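Local coordinates for mandelate racemase/muconate lactonizing enzyme family protein (Bradyrhizobium sp. ORS 278, PDB 3TOY) that is of unknown function but belongs to the mandelate racemase/muconate lactonizing enzyme family and binds a calcium ion in its enolase-like barrel domain, at residues A[265-276]-A[287-298]; A[301-312]-A[329-337]. One frame throughout, in Å; residues are numbered along the deposited sequence.

Interaction 1 (A[265-276]-A[287-298]); sequences IPIQAGENWWFP and ASDFIMPDLMKV. With CA (calcium ion), chain E.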
loop_
_atom_site.group_PDB
_atom_site.type_symbol
_atom_site.label_atom_id
_atom_site.label_comp_id
_atom_site.label_asym_id
_atom_site.label_seq_id
_atom_site.Cartn_x
_atom_site.Cartn_y
_atom_site.Cartn_z
ATOM N N ILE A 265 -8.235 -6.756 21.981
ATOM C CA ILE A 265 -9.611 -6.470 22.411
ATOM C C ILE A 265 -10.216 -5.484 21.433
ATOM O O ILE A 265 -9.536 -4.546 21.029
ATOM C CB ILE A 265 -9.627 -5.824 23.825
ATOM C CG1 ILE A 265 -8.804 -6.681 24.807
ATOM C CG2 ILE A 265 -11.084 -5.633 24.305
ATOM C CD1 ILE A 265 -8.691 -6.065 26.253
ATOM N N PRO A 266 -11.486 -5.706 21.031
ATOM C CA PRO A 266 -12.084 -4.805 20.060
ATOM C C PRO A 266 -12.068 -3.367 20.561
ATOM O O PRO A 266 -12.289 -3.106 21.757
ATOM C CB PRO A 266 -13.503 -5.340 19.897
ATOM C CG PRO A 266 -13.365 -6.869 20.218
ATOM C CD PRO A 266 -12.326 -6.884 21.327
ATOM N N ILE A 267 -11.810 -2.438 19.645
ATOM C CA ILE A 267 -11.775 -1.019 19.975
ATOM C C ILE A 267 -13.100 -0.396 19.569
ATOM O O ILE A 267 -13.541 -0.561 18.431
ATOM C CB ILE A 267 -10.644 -0.327 19.192
ATOM C CG1 ILE A 267 -9.297 -0.921 19.606
ATOM C CG2 ILE A 267 -10.647 1.179 19.434
ATOM C CD1 ILE A 267 -9.005 -0.837 21.168
ATOM N N GLN A 268 -13.733 0.295 20.518
ATOM C CA GLN A 268 -15.017 0.981 20.320
ATOM C C GLN A 268 -14.770 2.502 20.352
ATOM O O GLN A 268 -13.967 2.995 21.151
ATOM C CB GLN A 268 -15.967 0.597 21.481
ATOM C CG GLN A 268 -17.297 1.339 21.533
ATOM C CD GLN A 268 -18.207 0.967 20.379
ATOM O OE1 GLN A 268 -17.994 1.423 19.253
ATOM N NE2 GLN A 268 -19.237 0.122 20.647
ATOM N N ALA A 269 -15.455 3.233 19.477
ATOM C CA ALA A 269 -15.304 4.691 19.424
ATOM C C ALA A 269 -16.472 5.276 18.677
ATOM O O ALA A 269 -17.320 4.548 18.198
ATOM C CB ALA A 269 -13.965 5.098 18.756
ATOM N N GLY A 270 -16.522 6.595 18.558
ATOM C CA GLY A 270 -17.540 7.194 17.680
ATOM C C GLY A 270 -18.528 8.140 18.347
ATOM O O GLY A 270 -19.195 8.926 17.665
ATOM N N GLU A 271 -18.597 8.115 19.669
ATOM C CA GLU A 271 -19.629 8.936 20.333
ATOM C C GLU A 271 -19.335 10.417 20.201
ATOM O O GLU A 271 -20.198 11.247 20.477
ATOM C CB GLU A 271 -19.744 8.574 21.815
ATOM C CG GLU A 271 -18.624 9.144 22.703
ATOM C CD GLU A 271 -18.553 8.414 24.035
ATOM O OE1 GLU A 271 -18.481 7.175 24.025
ATOM O OE2 GLU A 271 -18.559 9.073 25.092
ATOM N N ASN A 272 -18.111 10.764 19.799
ATOM C CA ASN A 272 -17.754 12.160 19.650
ATOM C C ASN A 272 -17.451 12.632 18.219
ATOM O O ASN A 272 -17.068 13.800 18.019
ATOM C CB ASN A 272 -16.611 12.519 20.627
ATOM C CG ASN A 272 -17.076 12.464 22.061
ATOM O OD1 ASN A 272 -18.118 13.023 22.365
ATOM N ND2 ASN A 272 -16.364 11.740 22.923
ATOM N N TRP A 273 -17.659 11.759 17.229
ATOM C CA TRP A 273 -17.425 12.115 15.839
ATOM C C TRP A 273 -18.639 12.827 15.234
ATOM O O TRP A 273 -19.799 12.602 15.642
ATOM C CB TRP A 273 -17.033 10.892 14.990
ATOM C CG TRP A 273 -15.803 10.185 15.500
ATOM C CD1 TRP A 273 -14.788 10.739 16.226
ATOM C CD2 TRP A 273 -15.439 8.810 15.285
ATOM N NE1 TRP A 273 -13.829 9.780 16.504
ATOM C CE2 TRP A 273 -14.204 8.598 15.927
ATOM C CE3 TRP A 273 -16.043 7.735 14.610
ATOM C CZ2 TRP A 273 -13.570 7.353 15.948
ATOM C CZ3 TRP A 273 -15.398 6.472 14.629
ATOM C CH2 TRP A 273 -14.186 6.308 15.292
ATOM N N TRP A 274 -18.370 13.676 14.260
ATOM C CA TRP A 274 -19.385 14.611 13.736
ATOM C C TRP A 274 -19.929 14.189 12.379
ATOM O O TRP A 274 -19.194 14.209 11.392
ATOM C CB TRP A 274 -18.784 16.040 13.651
ATOM C CG TRP A 274 -18.409 16.554 15.003
ATOM C CD1 TRP A 274 -17.163 16.641 15.540
ATOM C CD2 TRP A 274 -19.328 17.005 16.024
ATOM N NE1 TRP A 274 -17.243 17.119 16.841
ATOM C CE2 TRP A 274 -18.563 17.368 17.144
ATOM C CE3 TRP A 274 -20.726 17.135 16.082
ATOM C CZ2 TRP A 274 -19.142 17.843 18.330
ATOM C CZ3 TRP A 274 -21.315 17.624 17.265
ATOM C CH2 TRP A 274 -20.517 17.973 18.363
ATOM N N PHE A 275 -21.223 13.852 12.337
ATOM C CA PHE A 275 -21.979 13.681 11.095
ATOM C C PHE A 275 -21.511 12.507 10.245
ATOM O O PHE A 275 -20.505 11.868 10.574
ATOM C CB PHE A 275 -21.991 14.975 10.275
ATOM C CG PHE A 275 -22.810 16.058 10.925
ATOM C CD1 PHE A 275 -24.182 16.078 10.770
ATOM C CD2 PHE A 275 -22.194 17.010 11.731
ATOM C CE1 PHE A 275 -24.961 17.070 11.394
ATOM C CE2 PHE A 275 -22.940 17.994 12.363
ATOM C CZ PHE A 275 -24.326 18.017 12.192
ATOM N N PRO A 276 -22.267 12.197 9.183
ATOM C CA PRO A 276 -21.859 11.033 8.394
ATOM C C PRO A 276 -20.431 11.158 7.877
ATOM O O PRO A 276 -19.706 10.143 7.813
ATOM C CB PRO A 276 -22.879 11.015 7.254
ATOM C CG PRO A 276 -24.178 11.471 7.992
ATOM C CD PRO A 276 -23.667 12.600 8.888
ATOM N N ALA A 287 -10.110 3.448 12.194
ATOM C CA ALA A 287 -9.971 3.832 13.612
ATOM C C ALA A 287 -10.462 2.770 14.633
ATOM O O ALA A 287 -9.871 2.634 15.713
ATOM C CB ALA A 287 -10.680 5.168 13.849
ATOM N N SER A 288 -11.539 2.049 14.329
ATOM C CA SER A 288 -12.129 1.156 15.339
ATOM C C SER A 288 -12.763 -0.107 14.772
ATOM O O SER A 288 -13.023 -0.202 13.570
ATOM C CB SER A 288 -13.157 1.933 16.161
ATOM O OG SER A 288 -14.264 2.296 15.332
ATOM N N ASP A 289 -12.978 -1.095 15.648
ATOM C CA ASP A 289 -13.654 -2.329 15.290
ATOM C C ASP A 289 -15.132 -2.188 15.385
ATOM O O ASP A 289 -15.848 -2.794 14.594
ATOM C CB ASP A 289 -13.221 -3.465 16.229
ATOM C CG ASP A 289 -11.732 -3.697 16.159
ATOM O OD1 ASP A 289 -11.279 -4.129 15.083
ATOM O OD2 ASP A 289 -11.009 -3.423 17.131
ATOM N N PHE A 290 -15.574 -1.414 16.384
ATOM C CA PHE A 290 -16.990 -1.169 16.640
ATOM C C PHE A 290 -17.176 0.356 16.572
ATOM O O PHE A 290 -16.218 1.115 16.782
ATOM C CB PHE A 290 -17.345 -1.584 18.086
ATOM C CG PHE A 290 -17.174 -3.074 18.389
ATOM C CD1 PHE A 290 -17.165 -4.023 17.374
ATOM C CD2 PHE A 290 -17.074 -3.508 19.706
ATOM C CE1 PHE A 290 -17.038 -5.374 17.689
ATOM C CE2 PHE A 290 -16.959 -4.861 20.020
ATOM C CZ PHE A 290 -16.956 -5.781 19.010
ATOM N N ILE A 291 -18.413 0.818 16.358
ATOM C CA ILE A 291 -18.699 2.246 16.502
ATOM C C ILE A 291 -19.964 2.404 17.347
ATOM O O ILE A 291 -20.786 1.503 17.390
ATOM C CB ILE A 291 -18.914 3.006 15.135
ATOM C CG1 ILE A 291 -20.049 2.383 14.316
ATOM C CG2 ILE A 291 -17.552 3.067 14.335
ATOM C CD1 ILE A 291 -20.373 3.177 13.069
ATOM N N MET A 292 -20.089 3.566 17.969
ATOM C CA MET A 292 -21.287 3.930 18.730
ATOM C C MET A 292 -21.604 5.419 18.541
ATOM O O MET A 292 -21.239 6.257 19.386
ATOM C CB MET A 292 -21.102 3.605 20.224
ATOM C CG MET A 292 -19.812 4.100 20.863
ATOM S SD MET A 292 -19.637 3.520 22.580
ATOM C CE MET A 292 -20.750 4.673 23.463
ATOM N N PRO A 293 -22.249 5.761 17.419
ATOM C CA PRO A 293 -22.576 7.169 17.202
ATOM C C PRO A 293 -23.514 7.692 18.305
ATOM O O PRO A 293 -24.241 6.906 18.919
ATOM C CB PRO A 293 -23.291 7.172 15.851
ATOM C CG PRO A 293 -22.922 5.857 15.192
ATOM C CD PRO A 293 -22.681 4.892 16.303
ATOM N N ASP A 294 -23.432 8.997 18.550
ATOM C CA ASP A 294 -24.350 9.740 19.419
ATOM C C ASP A 294 -25.325 10.462 18.500
ATOM O O ASP A 294 -24.915 11.196 17.583
ATOM C CB ASP A 294 -23.527 10.760 20.220
ATOM C CG ASP A 294 -24.350 11.495 21.281
ATOM O OD1 ASP A 294 -25.529 11.840 20.999
ATOM O OD2 ASP A 294 -23.801 11.717 22.379
ATOM N N LEU A 295 -26.618 10.250 18.709
ATOM C CA LEU A 295 -27.592 10.920 17.866
ATOM C C LEU A 295 -27.420 12.443 17.882
ATOM O O LEU A 295 -27.821 13.095 16.934
ATOM C CB LEU A 295 -29.024 10.533 18.273
ATOM C CG LEU A 295 -29.453 9.153 17.773
ATOM C CD1 LEU A 295 -30.667 8.634 18.574
ATOM C CD2 LEU A 295 -29.767 9.169 16.290
ATOM N N MET A 296 -26.841 12.997 18.948
ATOM C CA MET A 296 -26.645 14.453 19.032
ATOM C C MET A 296 -25.517 14.942 18.135
ATOM O O MET A 296 -25.420 16.132 17.864
ATOM C CB MET A 296 -26.228 14.882 20.434
ATOM C CG MET A 296 -27.096 14.482 21.566
ATOM S SD MET A 296 -26.443 15.376 22.996
ATOM C CE MET A 296 -24.956 14.468 23.446
ATOM N N LYS A 297 -24.623 14.044 17.719
ATOM C CA LYS A 297 -23.410 14.504 16.986
ATOM C C LYS A 297 -23.329 13.894 15.586
ATOM O O LYS A 297 -22.693 14.446 14.682
ATOM C CB LYS A 297 -22.156 14.146 17.783
ATOM C CG LYS A 297 -22.064 14.863 19.120
ATOM C CD LYS A 297 -20.701 14.704 19.756
ATOM C CE LYS A 297 -20.546 15.605 20.983
ATOM N NZ LYS A 297 -19.190 15.526 21.604
ATOM N N VAL A 298 -24.014 12.779 15.403
ATOM C CA VAL A 298 -24.085 12.119 14.093
ATOM C C VAL A 298 -25.046 12.758 13.074
ATOM O O VAL A 298 -25.061 12.349 11.908
ATOM C CB VAL A 298 -24.413 10.617 14.267
ATOM C CG1 VAL A 298 -25.909 10.422 14.468
ATOM C CG2 VAL A 298 -23.983 9.810 13.026
HETATM CA CA CA E . -18.129 6.816 26.387
HETATM O O HOH W 1 -8.841 -4.524 18.008
HETATM O O HOH W 2 -21.358 10.576 17.009
HETATM O O HOH W 3 -21.279 12.809 22.529
HETATM O O HOH W 4 -17.084 15.918 19.881
HETATM O O HOH W 5 -15.971 7.258 25.837
HETATM O O HOH W 6 -20.380 6.436 27.285
#

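Interaction 2 (A[301-312]-A[329-337]); sequences ITGWLNVAGQAD and HVLPVTPTA. With P4C (O-acetaldehydyl-hexaethylene glycol), chain H.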
loop_
_atom_site.group_PDB
_atom_site.type_symbol
_atom_site.label_atom_id
_atom_site.label_comp_id
_atom_site.label_asym_id
_atom_site.label_seq_id
_atom_site.Cartn_x
_atom_site.Cartn_y
_atom_site.Cartn_z
ATOM N N ILE A 301 -31.507 11.385 13.600
ATOM C CA ILE A 301 -32.003 10.203 12.928
ATOM C C ILE A 301 -31.505 10.151 11.485
ATOM O O ILE A 301 -31.077 9.086 11.002
ATOM C CB ILE A 301 -33.551 10.191 12.919
ATOM C CG1 ILE A 301 -34.109 10.265 14.359
ATOM C CG2 ILE A 301 -34.077 8.997 12.177
ATOM C CD1 ILE A 301 -33.523 9.297 15.298
ATOM N N THR A 302 -31.576 11.292 10.793
ATOM C CA THR A 302 -31.260 11.355 9.387
ATOM C C THR A 302 -29.768 10.957 9.161
ATOM O O THR A 302 -29.463 10.136 8.281
ATOM C CB THR A 302 -31.549 12.768 8.826
ATOM O OG1 THR A 302 -32.969 13.026 8.941
ATOM C CG2 THR A 302 -31.160 12.858 7.339
ATOM N N GLY A 303 -28.892 11.544 9.965
ATOM C CA GLY A 303 -27.437 11.245 9.922
ATOM C C GLY A 303 -27.152 9.791 10.336
ATOM O O GLY A 303 -26.327 9.094 9.700
ATOM N N TRP A 304 -27.832 9.315 11.376
ATOM C CA TRP A 304 -27.676 7.920 11.837
ATOM C C TRP A 304 -27.906 6.923 10.719
ATOM O O TRP A 304 -27.118 5.963 10.547
ATOM C CB TRP A 304 -28.643 7.613 12.993
ATOM C CG TRP A 304 -28.580 6.206 13.476
ATOM C CD1 TRP A 304 -29.065 5.118 12.853
ATOM C CD2 TRP A 304 -27.970 5.743 14.685
ATOM N NE1 TRP A 304 -28.802 3.989 13.589
ATOM C CE2 TRP A 304 -28.120 4.348 14.717
ATOM C CE3 TRP A 304 -27.288 6.373 15.728
ATOM C CZ2 TRP A 304 -27.637 3.567 15.755
ATOM C CZ3 TRP A 304 -26.801 5.599 16.755
ATOM C CH2 TRP A 304 -26.993 4.211 16.772
ATOM N N LEU A 305 -28.993 7.117 9.961
ATOM C CA LEU A 305 -29.334 6.176 8.892
ATOM C C LEU A 305 -28.250 6.100 7.798
ATOM O O LEU A 305 -27.985 5.019 7.241
ATOM C CB LEU A 305 -30.709 6.506 8.283
ATOM C CG LEU A 305 -31.886 6.340 9.253
ATOM C CD1 LEU A 305 -33.152 6.952 8.636
ATOM C CD2 LEU A 305 -32.135 4.884 9.675
ATOM N N ASN A 306 -27.635 7.225 7.473
ATOM C CA ASN A 306 -26.507 7.256 6.538
ATOM C C ASN A 306 -25.374 6.395 7.103
ATOM O O ASN A 306 -24.828 5.514 6.418
ATOM C CB ASN A 306 -26.018 8.703 6.389
ATOM C CG ASN A 306 -24.933 8.896 5.312
ATOM O OD1 ASN A 306 -23.870 8.229 5.282
ATOM N ND2 ASN A 306 -25.179 9.885 4.443
ATOM N N VAL A 307 -25.012 6.675 8.354
ATOM C CA VAL A 307 -23.926 5.928 9.023
ATOM C C VAL A 307 -24.245 4.422 9.156
ATOM O O VAL A 307 -23.357 3.588 9.098
ATOM C CB VAL A 307 -23.547 6.564 10.406
ATOM C CG1 VAL A 307 -22.520 5.687 11.170
ATOM C CG2 VAL A 307 -22.947 7.963 10.192
ATOM N N ALA A 308 -25.512 4.054 9.290
ATOM C CA ALA A 308 -25.867 2.650 9.374
ATOM C C ALA A 308 -25.466 1.937 8.070
ATOM O O ALA A 308 -25.049 0.786 8.110
ATOM C CB ALA A 308 -27.366 2.480 9.616
ATOM N N GLY A 309 -25.613 2.627 6.937
ATOM C CA GLY A 309 -25.242 2.042 5.622
ATOM C C GLY A 309 -23.723 1.869 5.541
ATOM O O GLY A 309 -23.221 0.839 5.071
ATOM N N GLN A 310 -22.995 2.870 6.006
ATOM C CA GLN A 310 -21.539 2.819 6.044
ATOM C C GLN A 310 -21.073 1.675 6.930
ATOM O O GLN A 310 -20.156 0.945 6.575
ATOM C CB GLN A 310 -20.963 4.105 6.632
ATOM C CG GLN A 310 -21.170 5.374 5.800
ATOM C CD GLN A 310 -20.438 6.536 6.426
ATOM O OE1 GLN A 310 -19.295 6.390 6.842
ATOM N NE2 GLN A 310 -21.098 7.699 6.521
ATOM N N ALA A 311 -21.690 1.527 8.103
ATOM C CA ALA A 311 -21.268 0.463 9.031
ATOM C C ALA A 311 -21.524 -0.929 8.475
ATOM O O ALA A 311 -20.713 -1.850 8.666
ATOM C CB ALA A 311 -21.925 0.648 10.427
ATOM N N ASP A 312 -22.649 -1.094 7.788
ATOM C CA ASP A 312 -22.928 -2.351 7.124
ATOM C C ASP A 312 -21.830 -2.621 6.097
ATOM O O ASP A 312 -21.272 -3.719 6.057
ATOM C CB ASP A 312 -24.299 -2.300 6.445
ATOM C CG ASP A 312 -24.670 -3.606 5.776
ATOM O OD1 ASP A 312 -24.385 -4.667 6.354
ATOM O OD2 ASP A 312 -25.234 -3.556 4.664
ATOM N N HIS A 329 -35.223 3.580 18.658
ATOM C CA HIS A 329 -35.981 3.669 17.420
ATOM C C HIS A 329 -35.135 3.471 16.164
ATOM O O HIS A 329 -35.675 3.157 15.103
ATOM C CB HIS A 329 -36.710 5.014 17.297
ATOM C CG HIS A 329 -37.913 5.131 18.181
ATOM N ND1 HIS A 329 -39.189 4.851 17.737
ATOM C CD2 HIS A 329 -38.035 5.509 19.476
ATOM C CE1 HIS A 329 -40.045 5.040 18.729
ATOM N NE2 HIS A 329 -39.374 5.446 19.795
ATOM N N VAL A 330 -33.819 3.672 16.262
ATOM C CA VAL A 330 -32.968 3.496 15.074
ATOM C C VAL A 330 -32.170 2.178 15.054
ATOM O O VAL A 330 -31.908 1.646 13.979
ATOM C CB VAL A 330 -32.018 4.706 14.818
ATOM C CG1 VAL A 330 -32.815 5.901 14.256
ATOM C CG2 VAL A 330 -31.248 5.070 16.078
ATOM N N LEU A 331 -31.830 1.638 16.219
ATOM C CA LEU A 331 -31.126 0.346 16.237
ATOM C C LEU A 331 -31.859 -0.790 15.504
ATOM O O LEU A 331 -31.230 -1.611 14.818
ATOM C CB LEU A 331 -30.708 -0.018 17.661
ATOM C CG LEU A 331 -29.461 0.757 18.067
ATOM C CD1 LEU A 331 -29.273 0.795 19.593
ATOM C CD2 LEU A 331 -28.212 0.146 17.386
ATOM N N PRO A 332 -33.209 -0.839 15.604
ATOM C CA PRO A 332 -33.908 -1.915 14.905
ATOM C C PRO A 332 -33.798 -1.884 13.384
ATOM O O PRO A 332 -34.109 -2.888 12.742
ATOM C CB PRO A 332 -35.386 -1.724 15.341
ATOM C CG PRO A 332 -35.268 -1.042 16.687
ATOM C CD PRO A 332 -34.112 -0.076 16.493
ATOM N N VAL A 333 -33.399 -0.751 12.795
ATOM C CA VAL A 333 -33.244 -0.686 11.340
ATOM C C VAL A 333 -31.773 -0.535 10.922
ATOM O O VAL A 333 -31.479 -0.179 9.780
ATOM C CB VAL A 333 -34.102 0.430 10.714
ATOM C CG1 VAL A 333 -35.629 0.101 10.921
ATOM C CG2 VAL A 333 -33.732 1.802 11.309
ATOM N N THR A 334 -30.878 -0.823 11.859
ATOM C CA THR A 334 -29.431 -0.670 11.656
ATOM C C THR A 334 -28.912 -2.082 11.366
ATOM O O THR A 334 -29.012 -2.963 12.225
ATOM C CB THR A 334 -28.764 -0.114 12.917
ATOM O OG1 THR A 334 -29.306 1.188 13.206
ATOM C CG2 THR A 334 -27.200 -0.021 12.781
ATOM N N PRO A 335 -28.398 -2.313 10.144
ATOM C CA PRO A 335 -28.036 -3.671 9.769
ATOM C C PRO A 335 -27.088 -4.331 10.753
ATOM O O PRO A 335 -27.243 -5.526 11.038
ATOM C CB PRO A 335 -27.359 -3.499 8.407
ATOM C CG PRO A 335 -28.049 -2.286 7.820
ATOM C CD PRO A 335 -28.217 -1.366 9.032
ATOM N N THR A 336 -26.123 -3.583 11.279
ATOM C CA THR A 336 -25.132 -4.178 12.183
ATOM C C THR A 336 -25.395 -3.848 13.647
ATOM O O THR A 336 -24.475 -3.830 14.468
ATOM C CB THR A 336 -23.671 -3.763 11.823
ATOM O OG1 THR A 336 -23.494 -2.336 11.944
ATOM C CG2 THR A 336 -23.353 -4.195 10.381
ATOM N N ALA A 337 -26.654 -3.602 13.986
ATOM C CA ALA A 337 -27.001 -3.253 15.365
ATOM C C ALA A 337 -26.331 -4.159 16.398
ATOM O O ALA A 337 -26.333 -5.380 16.270
ATOM C CB ALA A 337 -28.541 -3.280 15.574
HETATM O O1 P4C H . -29.559 2.523 5.722
HETATM C C2 P4C H . -30.275 2.703 6.953
HETATM C C3 P4C H . -31.534 1.840 6.990
HETATM O O4 P4C H . -32.645 2.548 6.429
HETATM C C5 P4C H . -33.880 2.232 7.094
HETATM C C6 P4C H . -35.083 2.868 6.399
HETATM O O7 P4C H . -35.136 4.267 6.672
HETATM C C8 P4C H . -35.918 5.044 5.758
HETATM C C9 P4C H . -35.564 6.517 5.968
HETATM O O10 P4C H . -34.832 7.009 4.839
HETATM C C11 P4C H . -34.071 8.183 5.122
HETATM C C12 P4C H . -33.128 8.462 3.952
HETATM O O13 P4C H . -32.004 7.572 3.970
HETATM C C14 P4C H . -30.973 8.006 3.075
HETATM C C15 P4C H . -29.920 6.910 2.931
HETATM O O16 P4C H . -28.932 7.045 3.956
HETATM O O HOH W 7 -25.316 -1.124 10.114
#

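Interaction 1 (A[265-276]-A[287-298])
The W274 indole carries the K297 side chain over one face, CD standing 3.9 Å from the centroid of its six-membered ring; the carbonyl O of N272 lies against that face too. F290 takes P266 CB over one face in a second CH-pi contact, and the carbonyl O of K297 sits over the F275 ring. W273 has G270 CA over one face and S288 OG at its edge, near the ring plane.

The contact lies within the parallel beta-alpha-beta unit of strand 267-269, helix 275-285 and strand 290-291, in the enolase-type barrel. Just before strand 290-291, D289 OD2 accepts from I267 N through its anti lone pair (2.8 Å, 168°), while I267 O takes both D289 N and F290 N. Further along, M292 N donates to A269 O at 2.9 Å. Beyond the strand E271 binds calcium with both oxygens, OE1 at 2.4 Å and OE2 at 2.6 Å, and M292 CE lies 3.4 Å from OE1. D219 and E245 bind the same ion.

K297, extended beyond CG, crosses W274 to bring NZ within 2.8 Å of N272 OD1; water 4 and L117 O of a neighbouring subunit also bind NZ. Three oxygens thus grip one ammonium group, which would restrict its rotation, and the bonds join the two loops that follow these strands to that subunit.

Interaction 2 (A[301-312]-A[329-337])
W304 enters from helix 300-314 of the beta/alpha-barrel domain and meets the turn that follows helix 324-330. Its CB points toward residues 329-337, and with CG anti to the backbone N (chi1 178°) the indole lies against V330. CD1 comes within 3.6 Å of V330 CB, and V330 CG2 stands over the centre of the five-membered ring, 3.5 Å from its centroid and 12° off the normal, a CH-pi contact. At the edge, NE1 donates a nearly straight, in-plane bond to T334 OG1 (2.9 Å, 167°). CZ2 packs on L331 CD2 at the rim of the six-membered ring.

T334 OG1 in turn donates to V330 O, at 2.8 Å, from above the carbonyl plane, and V333 N reaches that oxygen from the opposite face. The indole is therefore linked through one hydroxyl to the backbone of the turn. I301 CD1 meets the other V330 branch, CG1, and L305 CD2 touches V333 CG2 at 3.8 Å, where both residues line the pocket of o-acetaldehydyl-hexaethylene glycol. P335 CB rests on the D312 carboxylate carbon; D312 OD2 is hydrogen-bonded to N306 ND2 of a neighbouring subunit. One turn before D312, water 7 donates to A308 O and accepts from T336 N, each at 2.8 Å.

Overall arrangement
Interactions 1 and 2 follow each other in the chain: strand 290-291 of the first leads into helix 300-314 of the second, and their centres lie about 12 Å apart. They also touch directly. Q310 NE2 probably donates to P276 O (3.1 Å), V298 CG2 packs on V307 CG2 at 3.5 Å, and P293 O approaches W304 CZ3 at 3.6 Å. Interaction 1 reaches the calcium ion through E271, whereas in interaction 2 the nearest W304 side-chain atom is about 13 Å from the ion. The glycol lies against L305, N306, A308 and V333, its nearest atom more than 20 Å from the calcium, in a pocket separate from the metal site.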